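Local structure of transketolase (Campylobacter jejuni, 3L84) at residues G206-H215 / S230-T241; S443-Q454 / F605-F615. The protein is a member of the thiamine diphosphate-binding transketolase family of enzymes, a chain of three sequence domains that pairs with a second copy of itself. One frame throughout, in Å; residues are numbered along the deposited sequence.

Interaction 1 of 2, residues G206-H215 / S230-T241; sequences GFEVLSINGH and STKPCLIIAKTT
Residues 208-213 and 234-239 are neighbouring parallel strands, inclined by 20° and 4.6 Å apart at the closest approach of their axes, with Glu-208 beside Cys-234 and Asn-213 beside Lys-239. Glu-208, Leu-210 and Ile-212 each donate through N and accept through O, exchanging bonds with Pro-233, Leu-235, Ile-237 and Lys-239; Gly-214 N adds a last bond to Lys-239 O. Helix 217-228 connects the strands in a beta-alpha-beta unit; 208-213 is an outermost strand of the chain's five-stranded parallel sheet, and 234-239 pairs on its other side with 175-181.

On the face under that helix, Ile-212 CD1 meets Ile-236 CG2 at 3.8 Å. Ile-212 CG1 sits between its own N and carbonyl carbon (chi1 68°), the rotation that brings it over Ala-238 CB as well. On the opposite face, with Val-209, Leu-235 and Ile-237, Val-209 CG1 touches Ile-237 CD1 at 3.8 Å, and helix 198-204 packs on Val-209 and Leu-235. Just before the strands Pro-233 CB stands over the centre of the Phe-207 ring in a CH-pi contact, 3.8 Å from the centroid and 12° off its normal, while Leu-235 N lies at the ring edge.

Polar groups finish both ends. Glu-208 OE1 is 2.7 Å from Ser-230 OG, whose single proton could also serve Lys-232 O, and it accepts from a water held by Thr-231 N. At the far end Thr-241 N donates to His-215 NE2 (2.9 Å) in the ring plane, and ND1 bonds Asp-37; bonding through both nitrogens fixes the ring's rotation. Asn-213 OD1 accepts from His-215 N at 2.8 Å, an Asx turn, and a water joins it to Lys-239 O. Beyond the strand ends the two segments are therefore held by side-chain acceptors and water in place of reciprocal backbone bonds.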
loop_
_atom_site.group_PDB
_atom_site.type_symbol
_atom_site.label_atom_id
_atom_site.label_comp_id
_atom_site.label_asym_id
_atom_site.label_seq_id
_atom_site.Cartn_x
_atom_site.Cartn_y
_atom_site.Cartn_z
ATOM N N GLY A 206 17.963 -5.240 17.051
ATOM C CA GLY A 206 18.449 -6.513 17.539
ATOM C C GLY A 206 19.320 -7.318 16.608
ATOM O O GLY A 206 19.432 -8.524 16.800
ATOM N N PHE A 207 19.959 -6.659 15.647
ATOM C CA PHE A 207 20.894 -7.327 14.753
ATOM C C PHE A 207 22.350 -7.190 15.225
ATOM O O PHE A 207 22.741 -6.210 15.885
ATOM C CB PHE A 207 20.856 -6.704 13.351
ATOM C CG PHE A 207 19.665 -7.114 12.493
ATOM C CD1 PHE A 207 18.368 -6.803 12.859
ATOM C CD2 PHE A 207 19.858 -7.737 11.262
ATOM C CE1 PHE A 207 17.294 -7.172 12.049
ATOM C CE2 PHE A 207 18.814 -8.076 10.451
ATOM C CZ PHE A 207 17.527 -7.798 10.839
ATOM N N GLU A 208 23.159 -8.172 14.841
ATOM C CA GLU A 208 24.616 -8.010 14.803
ATOM C C GLU A 208 25.003 -7.442 13.448
ATOM O O GLU A 208 24.500 -7.928 12.421
ATOM C CB GLU A 208 25.327 -9.344 15.001
ATOM C CG GLU A 208 26.870 -9.223 14.913
ATOM C CD GLU A 208 27.640 -10.476 15.296
ATOM O OE1 GLU A 208 27.076 -11.582 15.427
ATOM O OE2 GLU A 208 28.880 -10.353 15.457
ATOM N N VAL A 209 25.883 -6.444 13.424
ATOM C CA VAL A 209 26.224 -5.738 12.204
ATOM C C VAL A 209 27.718 -5.823 11.883
ATOM O O VAL A 209 28.544 -5.434 12.710
ATOM C CB VAL A 209 25.783 -4.267 12.256
ATOM C CG1 VAL A 209 26.187 -3.584 10.933
ATOM C CG2 VAL A 209 24.263 -4.147 12.533
ATOM N N LEU A 210 28.044 -6.336 10.703
ATOM C CA LEU A 210 29.423 -6.444 10.215
ATOM C C LEU A 210 29.569 -5.517 9.027
ATOM O O LEU A 210 28.618 -5.346 8.267
ATOM C CB LEU A 210 29.709 -7.903 9.793
ATOM C CG LEU A 210 29.430 -8.932 10.897
ATOM C CD1 LEU A 210 29.585 -10.405 10.405
ATOM C CD2 LEU A 210 30.274 -8.682 12.096
ATOM N N SER A 211 30.743 -4.932 8.831
ATOM C CA SER A 211 31.012 -3.995 7.756
ATOM C C SER A 211 32.269 -4.409 7.026
ATOM O O SER A 211 33.344 -4.525 7.671
ATOM C CB SER A 211 31.206 -2.592 8.322
ATOM O OG SER A 211 29.989 -2.145 8.933
ATOM N N ILE A 212 32.154 -4.676 5.728
ATOM C CA ILE A 212 33.243 -5.199 4.896
ATOM C C ILE A 212 33.391 -4.463 3.569
ATOM O O ILE A 212 32.482 -3.731 3.126
ATOM C CB ILE A 212 33.045 -6.697 4.558
ATOM C CG1 ILE A 212 31.851 -6.940 3.627
ATOM C CG2 ILE A 212 32.930 -7.533 5.845
ATOM C CD1 ILE A 212 31.748 -8.359 3.136
ATOM N N ASN A 213 34.536 -4.715 2.940
ATOM C CA ASN A 213 34.803 -4.436 1.531
ATOM C C ASN A 213 34.255 -5.634 0.756
ATOM O O ASN A 213 34.754 -6.768 0.847
ATOM C CB ASN A 213 36.315 -4.276 1.311
ATOM C CG ASN A 213 36.703 -4.038 -0.132
ATOM O OD1 ASN A 213 35.957 -4.284 -1.041
ATOM N ND2 ASN A 213 37.935 -3.543 -0.332
ATOM N N GLY A 214 33.211 -5.366 -0.022
ATOM C CA GLY A 214 32.541 -6.395 -0.810
ATOM C C GLY A 214 33.289 -6.883 -2.026
ATOM O O GLY A 214 32.752 -7.720 -2.777
ATOM N N HIS A 215 34.519 -6.402 -2.237
ATOM C CA HIS A 215 35.405 -6.919 -3.288
ATOM C C HIS A 215 36.632 -7.621 -2.750
ATOM O O HIS A 215 37.534 -7.964 -3.526
ATOM C CB HIS A 215 35.796 -5.806 -4.272
ATOM C CG HIS A 215 34.607 -5.135 -4.871
ATOM N ND1 HIS A 215 33.642 -5.829 -5.570
ATOM C CD2 HIS A 215 34.184 -3.850 -4.836
ATOM C CE1 HIS A 215 32.682 -4.999 -5.937
ATOM N NE2 HIS A 215 32.996 -3.786 -5.516
ATOM N N SER A 230 26.348 -16.178 14.496
ATOM C CA SER A 230 25.709 -15.094 15.250
ATOM C C SER A 230 24.568 -15.650 16.114
ATOM O O SER A 230 23.881 -16.613 15.732
ATOM C CB SER A 230 25.193 -14.007 14.298
ATOM O OG SER A 230 24.729 -12.895 15.039
ATOM N N THR A 231 24.363 -15.042 17.270
ATOM C CA THR A 231 23.154 -15.343 18.060
ATOM C C THR A 231 21.999 -14.350 17.768
ATOM O O THR A 231 20.989 -14.391 18.430
ATOM C CB THR A 231 23.444 -15.349 19.521
ATOM O OG1 THR A 231 23.903 -14.044 19.868
ATOM C CG2 THR A 231 24.495 -16.448 19.853
ATOM N N LYS A 232 22.190 -13.491 16.761
ATOM C CA LYS A 232 21.236 -12.490 16.337
ATOM C C LYS A 232 21.036 -12.616 14.838
ATOM O O LYS A 232 21.873 -13.175 14.137
ATOM C CB LYS A 232 21.794 -11.094 16.641
ATOM C CG LYS A 232 21.909 -10.789 18.104
ATOM C CD LYS A 232 22.491 -9.398 18.316
ATOM C CE LYS A 232 22.684 -9.054 19.791
ATOM N NZ LYS A 232 24.050 -8.542 20.008
ATOM N N PRO A 233 19.926 -12.071 14.317
ATOM C CA PRO A 233 19.919 -11.806 12.868
ATOM C C PRO A 233 21.132 -10.952 12.553
ATOM O O PRO A 233 21.517 -10.122 13.393
ATOM C CB PRO A 233 18.575 -11.074 12.631
ATOM C CG PRO A 233 18.210 -10.500 13.983
ATOM C CD PRO A 233 18.733 -11.507 14.972
ATOM N N CYS A 234 21.741 -11.159 11.398
ATOM C CA CYS A 234 22.997 -10.493 11.072
ATOM C C CYS A 234 22.930 -9.729 9.788
ATOM O O CYS A 234 22.472 -10.273 8.778
ATOM C CB CYS A 234 24.100 -11.531 11.001
ATOM S SG CYS A 234 25.777 -10.882 10.780
ATOM N N LEU A 235 23.395 -8.491 9.827
ATOM C CA LEU A 235 23.531 -7.626 8.677
ATOM C C LEU A 235 24.993 -7.514 8.331
ATOM O O LEU A 235 25.793 -7.175 9.192
ATOM C CB LEU A 235 22.963 -6.238 8.963
ATOM C CG LEU A 235 23.210 -5.186 7.874
ATOM C CD1 LEU A 235 22.364 -5.519 6.652
ATOM C CD2 LEU A 235 22.899 -3.764 8.323
ATOM N N ILE A 236 25.333 -7.786 7.084
ATOM C CA ILE A 236 26.641 -7.497 6.522
ATOM C C ILE A 236 26.489 -6.292 5.605
ATOM O O ILE A 236 25.804 -6.353 4.586
ATOM C CB ILE A 236 27.221 -8.704 5.749
ATOM C CG1 ILE A 236 27.388 -9.883 6.707
ATOM C CG2 ILE A 236 28.544 -8.332 5.098
ATOM C CD1 ILE A 236 27.763 -11.223 6.009
ATOM N N ILE A 237 27.109 -5.187 5.980
ATOM C CA ILE A 237 27.139 -3.994 5.139
ATOM C C ILE A 237 28.351 -4.123 4.239
ATOM O O ILE A 237 29.501 -4.010 4.702
ATOM C CB ILE A 237 27.237 -2.706 5.975
ATOM C CG1 ILE A 237 26.081 -2.615 6.980
ATOM C CG2 ILE A 237 27.275 -1.475 5.082
ATOM C CD1 ILE A 237 26.144 -1.376 7.889
ATOM N N ALA A 238 28.103 -4.423 2.964
ATOM C CA ALA A 238 29.205 -4.699 2.040
ATOM C C ALA A 238 29.403 -3.511 1.126
ATOM O O ALA A 238 28.528 -3.194 0.319
ATOM C CB ALA A 238 28.921 -5.960 1.263
ATOM N N LYS A 239 30.499 -2.784 1.300
ATOM C CA LYS A 239 30.771 -1.643 0.436
ATOM C C LYS A 239 31.241 -2.139 -0.926
ATOM O O LYS A 239 32.220 -2.871 -1.012
ATOM C CB LYS A 239 31.814 -0.755 1.076
ATOM C CG LYS A 239 31.992 0.562 0.350
ATOM C CD LYS A 239 32.741 1.586 1.206
ATOM C CE LYS A 239 32.970 2.863 0.421
ATOM N NZ LYS A 239 33.729 2.589 -0.840
ATOM N N THR A 240 30.541 -1.755 -1.989
ATOM C CA THR A 240 30.864 -2.226 -3.333
ATOM C C THR A 240 30.869 -1.042 -4.284
ATOM O O THR A 240 30.446 0.097 -3.970
ATOM C CB THR A 240 29.877 -3.275 -3.884
ATOM O OG1 THR A 240 28.634 -2.626 -4.128
ATOM C CG2 THR A 240 29.701 -4.407 -2.958
ATOM N N THR A 241 31.473 -1.298 -5.443
ATOM C CA THR A 241 31.489 -0.370 -6.555
ATOM C C THR A 241 30.479 -0.898 -7.577
ATOM O O THR A 241 30.621 -2.016 -8.079
ATOM C CB THR A 241 32.879 -0.306 -7.172
ATOM O OG1 THR A 241 33.791 0.256 -6.200
ATOM C CG2 THR A 241 32.875 0.547 -8.418
HETATM O O HOH W 1 26.566 -13.028 17.952
HETATM O O HOH W 2 34.637 -1.752 -1.787
#

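Interaction 2 of 2, residues S443-Q454 / F605-F615; sequences SIGVGEDGPTHQ and FGESGKDKDVF
Gln-454 meets the backbone of Glu-607 with both ends of its amide, tying a turn-rich loop of the pyrimidine-binding domain, which includes a type I beta turn from Gly-447 to Gly-450, to the C-terminal domain. NE2 donates to Glu-607 O (2.9 Å) from above the carbonyl plane; OE1 accepts from Glu-607 N at 3.0 Å, a weak bond, since the N-H...OE1 angle is only 124°. The extended chain beyond CG carries the amide across.

Ser-608 OG, anti to its own N (chi1 175°), donates to Glu-448 O at 2.7 Å and is also bonded to Gly-100 N of the second subunit. One water receives Gly-606 N and donates to both Pro-451 O and Gln-454 O; Arg-426 of the second subunit bonds these same two carbonyls, so each of these carbonyls receives both the water and an arginine N-H.

Where helix 611-617 begins, waters bridge the two segments. Asp-611 N gives its proton to a water (2.9 Å) that donates to Glu-448 OE1, and another water donates to Gly-445 O and Asp-611 OD2. Glu-448 OE2 and Lys-610 NZ, 4.4 Å apart, are beyond a salt bridge, but a water that accepts from NZ and can donate to OE2 bridges them.

Apolar contacts complete the join: Val-614 CG1 reaches Ile-444 CB at 3.6 Å, and Phe-615 CE2 lies 3.4 Å from Gly-445 CA.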
loop_
_atom_site.group_PDB
_atom_site.type_symbol
_atom_site.label_atom_id
_atom_site.label_comp_id
_atom_site.label_asym_id
_atom_site.label_seq_id
_atom_site.Cartn_x
_atom_site.Cartn_y
_atom_site.Cartn_z
ATOM N N SER A 443 -17.425 -2.711 5.270
ATOM C CA SER A 443 -18.278 -1.708 4.661
ATOM C C SER A 443 -18.565 -0.562 5.613
ATOM O O SER A 443 -18.071 -0.505 6.734
ATOM C CB SER A 443 -19.605 -2.326 4.204
ATOM O OG SER A 443 -20.449 -2.518 5.330
ATOM N N ILE A 444 -19.416 0.352 5.160
ATOM C CA ILE A 444 -19.988 1.422 6.000
ATOM C C ILE A 444 -20.670 0.876 7.244
ATOM O O ILE A 444 -20.893 1.647 8.177
ATOM C CB ILE A 444 -21.004 2.288 5.211
ATOM C CG1 ILE A 444 -22.033 1.446 4.416
ATOM C CG2 ILE A 444 -20.261 3.222 4.255
ATOM C CD1 ILE A 444 -23.312 2.235 3.996
ATOM N N GLY A 445 -20.973 -0.422 7.303
ATOM C CA GLY A 445 -21.485 -1.045 8.516
ATOM C C GLY A 445 -20.536 -0.952 9.701
ATOM O O GLY A 445 -20.945 -1.147 10.858
ATOM N N VAL A 446 -19.272 -0.626 9.445
ATOM C CA VAL A 446 -18.336 -0.244 10.503
ATOM C C VAL A 446 -18.905 0.829 11.443
ATOM O O VAL A 446 -18.696 0.795 12.664
ATOM C CB VAL A 446 -17.014 0.215 9.837
ATOM C CG1 VAL A 446 -16.153 1.061 10.791
ATOM C CG2 VAL A 446 -16.242 -1.007 9.379
ATOM N N GLY A 447 -19.614 1.799 10.887
ATOM C CA GLY A 447 -20.305 2.800 11.688
ATOM C C GLY A 447 -19.424 3.931 12.163
ATOM O O GLY A 447 -18.887 4.696 11.385
ATOM N N GLU A 448 -19.306 4.076 13.472
ATOM C CA GLU A 448 -18.834 5.312 14.079
ATOM C C GLU A 448 -17.385 5.686 13.753
ATOM O O GLU A 448 -17.040 6.876 13.753
ATOM C CB GLU A 448 -19.015 5.283 15.605
ATOM C CG GLU A 448 -20.497 5.321 16.079
ATOM C CD GLU A 448 -21.147 3.980 16.228
ATOM O OE1 GLU A 448 -20.712 2.971 15.632
ATOM O OE2 GLU A 448 -22.127 3.960 17.017
ATOM N N ASP A 449 -16.526 4.714 13.500
ATOM C CA ASP A 449 -15.166 5.050 13.136
ATOM C C ASP A 449 -15.082 5.941 11.899
ATOM O O ASP A 449 -14.096 6.682 11.747
ATOM C CB ASP A 449 -14.308 3.818 12.951
ATOM C CG ASP A 449 -13.825 3.222 14.234
ATOM O OD1 ASP A 449 -13.915 3.832 15.323
ATOM O OD2 ASP A 449 -13.292 2.088 14.159
ATOM N N GLY A 450 -16.091 5.899 11.035
ATOM C CA GLY A 450 -16.155 6.899 9.987
ATOM C C GLY A 450 -15.408 6.549 8.711
ATOM O O GLY A 450 -14.859 5.435 8.566
ATOM N N PRO A 451 -15.334 7.528 7.804
ATOM C CA PRO A 451 -14.937 7.232 6.413
ATOM C C PRO A 451 -13.512 6.742 6.201
ATOM O O PRO A 451 -13.269 5.983 5.235
ATOM C CB PRO A 451 -15.207 8.545 5.680
ATOM C CG PRO A 451 -15.212 9.563 6.730
ATOM C CD PRO A 451 -15.851 8.901 7.910
ATOM N N THR A 452 -12.582 7.125 7.070
ATOM C CA THR A 452 -11.236 6.521 6.979
ATOM C C THR A 452 -11.208 5.049 7.223
ATOM O O THR A 452 -10.188 4.404 6.902
ATOM C CB THR A 452 -10.225 7.174 7.947
ATOM O OG1 THR A 452 -10.684 7.091 9.291
ATOM C CG2 THR A 452 -9.961 8.595 7.599
ATOM N N HIS A 453 -12.239 4.508 7.875
ATOM C CA HIS A 453 -12.294 3.111 8.293
ATOM C C HIS A 453 -13.408 2.360 7.565
ATOM O O HIS A 453 -13.714 1.234 7.982
ATOM C CB HIS A 453 -12.425 2.982 9.828
ATOM C CG HIS A 453 -11.173 3.388 10.536
ATOM N ND1 HIS A 453 -10.337 2.518 11.209
ATOM C CD2 HIS A 453 -10.573 4.597 10.584
ATOM C CE1 HIS A 453 -9.306 3.209 11.697
ATOM N NE2 HIS A 453 -9.433 4.467 11.325
ATOM N N GLN A 454 -14.044 2.957 6.543
ATOM C CA GLN A 454 -15.153 2.347 5.819
ATOM C C GLN A 454 -14.725 2.056 4.425
ATOM O O GLN A 454 -14.539 2.994 3.635
ATOM C CB GLN A 454 -16.366 3.249 5.840
ATOM C CG GLN A 454 -17.001 3.322 7.253
ATOM C CD GLN A 454 -17.979 4.453 7.428
ATOM O OE1 GLN A 454 -18.094 5.307 6.560
ATOM N NE2 GLN A 454 -18.696 4.487 8.542
ATOM N N PHE A 605 -17.302 8.643 -0.283
ATOM C CA PHE A 605 -16.836 8.116 0.985
ATOM C C PHE A 605 -17.981 8.029 1.995
ATOM O O PHE A 605 -19.082 8.571 1.759
ATOM C CB PHE A 605 -15.654 8.878 1.544
ATOM C CG PHE A 605 -14.410 8.747 0.703
ATOM C CD1 PHE A 605 -13.733 7.536 0.641
ATOM C CD2 PHE A 605 -13.890 9.819 -0.002
ATOM C CE1 PHE A 605 -12.568 7.390 -0.108
ATOM C CE2 PHE A 605 -12.744 9.684 -0.774
ATOM C CZ PHE A 605 -12.078 8.453 -0.824
ATOM N N GLY A 606 -17.754 7.328 3.076
ATOM C CA GLY A 606 -18.772 7.113 4.089
ATOM C C GLY A 606 -18.972 8.245 5.074
ATOM O O GLY A 606 -18.716 9.408 4.767
ATOM N N GLU A 607 -19.532 7.903 6.235
ATOM C CA GLU A 607 -19.884 8.864 7.271
ATOM C C GLU A 607 -19.665 8.231 8.634
ATOM O O GLU A 607 -19.922 7.076 8.829
ATOM C CB GLU A 607 -21.361 9.246 7.141
ATOM C CG GLU A 607 -21.718 10.090 5.927
ATOM C CD GLU A 607 -21.236 11.508 5.997
ATOM O OE1 GLU A 607 -20.739 11.983 7.047
ATOM O OE2 GLU A 607 -21.351 12.170 4.924
ATOM N N SER A 608 -19.253 9.027 9.613
ATOM C CA SER A 608 -19.213 8.600 11.000
ATOM C C SER A 608 -20.599 8.660 11.616
ATOM O O SER A 608 -21.160 9.732 11.788
ATOM C CB SER A 608 -18.203 9.493 11.764
ATOM O OG SER A 608 -18.205 9.197 13.139
ATOM N N GLY A 609 -21.139 7.525 12.022
ATOM C CA GLY A 609 -22.442 7.455 12.683
ATOM C C GLY A 609 -22.762 6.021 13.022
ATOM O O GLY A 609 -22.018 5.107 12.668
ATOM N N LYS A 610 -23.851 5.808 13.762
ATOM C CA LYS A 610 -24.295 4.438 14.052
ATOM C C LYS A 610 -24.543 3.681 12.773
ATOM O O LYS A 610 -25.067 4.259 11.819
ATOM C CB LYS A 610 -25.568 4.514 14.885
ATOM C CG LYS A 610 -25.414 5.129 16.300
ATOM C CD LYS A 610 -26.760 5.180 17.031
ATOM C CE LYS A 610 -26.635 5.927 18.370
ATOM N NZ LYS A 610 -25.621 5.356 19.287
ATOM N N ASP A 611 -24.177 2.407 12.721
ATOM C CA ASP A 611 -24.335 1.595 11.541
ATOM C C ASP A 611 -25.701 1.724 10.878
ATOM O O ASP A 611 -25.771 1.946 9.670
ATOM C CB ASP A 611 -23.954 0.126 11.816
ATOM C CG ASP A 611 -24.746 -0.553 12.932
ATOM O OD1 ASP A 611 -25.648 0.018 13.588
ATOM O OD2 ASP A 611 -24.396 -1.746 13.145
ATOM N N LYS A 612 -26.759 1.606 11.657
ATOM C CA LYS A 612 -28.106 1.664 11.064
ATOM C C LYS A 612 -28.361 3.044 10.426
ATOM O O LYS A 612 -29.009 3.122 9.377
ATOM C CB LYS A 612 -29.193 1.281 12.069
ATOM C CG LYS A 612 -29.215 -0.209 12.419
ATOM C CD LYS A 612 -30.267 -0.472 13.502
ATOM C CE LYS A 612 -30.291 -1.923 13.996
ATOM N NZ LYS A 612 -31.324 -2.115 15.079
ATOM N N ASP A 613 -27.849 4.106 11.036
ATOM C CA ASP A 613 -28.004 5.461 10.497
ATOM C C ASP A 613 -27.219 5.633 9.182
ATOM O O ASP A 613 -27.712 6.222 8.223
ATOM C CB ASP A 613 -27.506 6.508 11.486
ATOM C CG ASP A 613 -28.336 6.610 12.761
ATOM O OD1 ASP A 613 -29.449 6.013 12.813
ATOM O OD2 ASP A 613 -27.845 7.326 13.697
ATOM N N VAL A 614 -26.023 5.041 9.136
ATOM C CA VAL A 614 -25.165 5.153 7.969
ATOM C C VAL A 614 -25.779 4.337 6.808
ATOM O O VAL A 614 -25.830 4.809 5.684
ATOM C CB VAL A 614 -23.703 4.764 8.289
ATOM C CG1 VAL A 614 -22.824 4.844 7.047
ATOM C CG2 VAL A 614 -23.181 5.696 9.359
ATOM N N PHE A 615 -26.249 3.120 7.068
ATOM C CA PHE A 615 -26.861 2.369 5.986
ATOM C C PHE A 615 -28.080 3.096 5.419
ATOM O O PHE A 615 -28.255 3.112 4.213
ATOM C CB PHE A 615 -27.234 0.941 6.437
ATOM C CG PHE A 615 -26.117 -0.076 6.335
ATOM C CD1 PHE A 615 -25.552 -0.392 5.121
ATOM C CD2 PHE A 615 -25.676 -0.741 7.458
ATOM C CE1 PHE A 615 -24.533 -1.359 5.043
ATOM C CE2 PHE A 615 -24.651 -1.700 7.356
ATOM C CZ PHE A 615 -24.119 -1.999 6.170
HETATM O O HOH W 3 -21.573 -2.385 13.051
HETATM O O HOH W 4 -22.987 6.010 18.616
HETATM O O HOH W 5 -22.499 1.178 14.736
HETATM O O HOH W 6 -15.325 5.735 3.338
#

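How the interactions relate
Interactions 1 and 2 lie in different parts of the chain, their centres 48 Å apart and their nearest atoms about 29 Å apart, so neither touches the other. They also follow one another in sequence: 206-241 is finished well before 443 begins. Interaction 1 is local, with 14 residues between its segments, and stays within the thiamine diphosphate-binding domain. Interaction 2 spans 150 intervening residues and joins the two later domains. Their relation to the assembly differs too. The second subunit does not touch the segments of interaction 1, whereas it reaches 13 residues of interaction 2, where His-101 of that subunit stacks on His-453 and Arg-92 of the second subunit forms a salt bridge with Asp-449.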